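Local coordinates for protein mannan endo-1,4-beta-mannosidase (Bacillus subtilis, PDB 3CBW) that hydrolyses internal beta-1,4-mannosidic linkages in mannan, galactomannan and glucomannan, as a secreted endo-acting enzyme of glucomannan breakdown, at residues Y224-N229 with D262-L267. The protein carries 3 engineered substitutions. Sequence-based numbering, arbitrary orientation.
Sequences YSPDAN and DQLTAL
Leu264 meets Tyr224 and Pro226 with the two prongs of its isopropyl end, and no hydrogen bond joins the two segments. Traced outward, its CB leaves the helix toward 224-229 but touches neither residue. CG stands beside the backbone N (chi1 -68°) and opposite the carbonyl carbon, which directs the fork at the loop. There the branches part: Leu264 CD1 lies 4.0 Å from Pro226 CG, and Leu264 CD2 lies 4.0 Å from Tyr224 CE2. The second methyl comes in at the edge of the phenol ring, close to its plane, with the two side chains crossing at about a right angle. The proline and leucine side chains, by contrast, lie alongside one another and point opposite ways. One face of the Tyr224 ring carries Pro226, two residues on, whose CD sits 3.5 Å above the ring plane, offset toward the rim. The backbones stay well apart, 9.5 Å between the CA atoms of Pro226 and Leu264, and only 105 Å² is buried in total.

In the TIM barrel of this family 26 glycoside hydrolase, Tyr224 ends strand 220-224 and Pro226 belongs to the loop that follows it. Helix 261-265 comes after the adjacent parallel strand 245-252, and Leu264 also packs on Val246 and Leu248 of that strand. The Pro226 side chain lies about 7 Å from those of Glu176, the proton donor by similarity, and His175, thought by similarity to position the nucleophile.

The polar end of Tyr224 is held elsewhere, its OH hydrogen-bonded to the backbone O of Lys233. Farther along the loop, Asn229 N donates to Asp227 OD2 at 2.9 Å (N-H...O 151°), forming an Asx turn.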
loop_
_atom_site.group_PDB
_atom_site.type_symbol
_atom_site.label_atom_id
_atom_site.label_comp_id
_atom_site.label_asym_id
_atom_site.label_seq_id
_atom_site.Cartn_x
_atom_site.Cartn_y
_atom_site.Cartn_z
ATOM N N TYR A 224 -0.056 -6.807 -1.282
ATOM C CA TYR A 224 -0.941 -7.162 -2.408
ATOM C C TYR A 224 -2.318 -6.616 -2.089
ATOM O O TYR A 224 -2.915 -7.028 -1.087
ATOM C CB TYR A 224 -0.973 -8.687 -2.512
ATOM C CG TYR A 224 -2.059 -9.271 -3.392
ATOM C CD1 TYR A 224 -1.934 -9.259 -4.787
ATOM C CD2 TYR A 224 -3.194 -9.865 -2.834
ATOM C CE1 TYR A 224 -2.918 -9.795 -5.603
ATOM C CE2 TYR A 224 -4.191 -10.401 -3.660
ATOM C CZ TYR A 224 -4.034 -10.366 -5.032
ATOM O OH TYR A 224 -4.994 -10.895 -5.857
ATOM N N SER A 225 -2.834 -5.731 -2.945
ATOM C CA SER A 225 -4.019 -4.941 -2.594
ATOM C C SER A 225 -5.070 -4.845 -3.707
ATOM O O SER A 225 -5.188 -3.820 -4.385
ATOM C CB SER A 225 -3.612 -3.543 -2.101
ATOM O OG SER A 225 -2.817 -2.850 -3.051
ATOM N N PRO A 226 -5.884 -5.903 -3.873
ATOM C CA PRO A 226 -7.037 -5.793 -4.759
ATOM C C PRO A 226 -8.064 -4.773 -4.263
ATOM O O PRO A 226 -8.080 -4.395 -3.077
ATOM C CB PRO A 226 -7.652 -7.184 -4.701
ATOM C CG PRO A 226 -7.092 -7.835 -3.471
ATOM C CD PRO A 226 -5.769 -7.230 -3.238
ATOM N N ASP A 227 -8.917 -4.338 -5.182
ATOM C CA ASP A 227 -10.046 -3.487 -4.852
ATOM C C ASP A 227 -11.195 -4.313 -4.265
ATOM O O ASP A 227 -11.557 -5.361 -4.808
ATOM C CB ASP A 227 -10.522 -2.796 -6.121
ATOM C CG ASP A 227 -11.374 -1.608 -5.833
ATOM O OD1 ASP A 227 -10.790 -0.518 -5.686
ATOM O OD2 ASP A 227 -12.611 -1.767 -5.739
ATOM N N ALA A 228 -11.813 -3.795 -3.204
ATOM C CA ALA A 228 -12.943 -4.465 -2.552
ATOM C C ALA A 228 -14.203 -4.516 -3.401
ATOM O O ALA A 228 -15.069 -5.356 -3.170
ATOM C CB ALA A 228 -13.257 -3.793 -1.232
ATOM N N ASN A 229 -14.320 -3.608 -4.364
ATOM C CA ASN A 229 -15.552 -3.459 -5.119
ATOM C C ASN A 229 -15.529 -4.125 -6.484
ATOM O O ASN A 229 -16.358 -3.814 -7.332
ATOM C CB ASN A 229 -15.922 -1.969 -5.237
ATOM C CG ASN A 229 -16.197 -1.315 -3.886
ATOM O OD1 ASN A 229 -16.518 -1.990 -2.907
ATOM N ND2 ASN A 229 -16.065 0.007 -3.831
ATOM N N ASP A 262 -12.696 -12.542 4.048
ATOM C CA ASP A 262 -12.601 -13.984 4.254
ATOM C C ASP A 262 -11.619 -14.621 3.274
ATOM O O ASP A 262 -10.753 -15.389 3.682
ATOM C CB ASP A 262 -13.973 -14.645 4.094
ATOM C CG ASP A 262 -14.919 -14.330 5.240
ATOM O OD1 ASP A 262 -14.445 -13.965 6.331
ATOM O OD2 ASP A 262 -16.146 -14.503 5.045
ATOM N N GLN A 263 -11.772 -14.281 1.994
ATOM C CA GLN A 263 -10.923 -14.782 0.894
ATOM C C GLN A 263 -9.445 -14.451 1.101
ATOM O O GLN A 263 -8.565 -15.280 0.856
ATOM C CB GLN A 263 -11.350 -14.188 -0.468
ATOM C CG GLN A 263 -12.779 -14.441 -0.945
ATOM C CD GLN A 263 -13.702 -13.271 -0.650
ATOM O OE1 GLN A 263 -14.033 -12.998 0.513
ATOM N NE2 GLN A 263 -14.129 -12.574 -1.702
ATOM N N LEU A 264 -9.157 -13.229 1.536
ATOM C CA LEU A 264 -7.767 -12.792 1.681
ATOM C C LEU A 264 -7.114 -13.314 2.952
ATOM O O LEU A 264 -5.985 -13.791 2.913
ATOM C CB LEU A 264 -7.651 -11.271 1.550
ATOM C CG LEU A 264 -7.951 -10.766 0.137
ATOM C CD1 LEU A 264 -8.013 -9.260 0.162
ATOM C CD2 LEU A 264 -6.912 -11.249 -0.881
ATOM N N THR A 265 -7.829 -13.279 4.074
ATOM C CA THR A 265 -7.267 -13.834 5.307
ATOM C C THR A 265 -6.985 -15.339 5.163
ATOM O O THR A 265 -6.060 -15.855 5.786
ATOM C CB THR A 265 -8.153 -13.582 6.548
ATOM O OG1 THR A 265 -9.468 -14.096 6.312
ATOM C CG2 THR A 265 -8.237 -12.099 6.872
ATOM N N ALA A 266 -7.749 -16.006 4.302
ATOM C CA ALA A 266 -7.568 -17.443 4.046
ATOM C C ALA A 266 -6.206 -17.772 3.408
ATOM O O ALA A 266 -5.746 -18.923 3.453
ATOM C CB ALA A 266 -8.694 -17.963 3.172
ATOM N N LEU A 267 -5.555 -16.762 2.824
ATOM C CA LEU A 267 -4.227 -16.941 2.233
ATOM C C LEU A 267 -3.123 -17.066 3.288
ATOM O O LEU A 267 -1.956 -17.275 2.958
ATOM C CB LEU A 267 -3.944 -15.792 1.260
ATOM C CG LEU A 267 -4.882 -15.730 0.048
ATOM C CD1 LEU A 267 -4.581 -14.495 -0.813
ATOM C CD2 LEU A 267 -4.801 -17.011 -0.789
#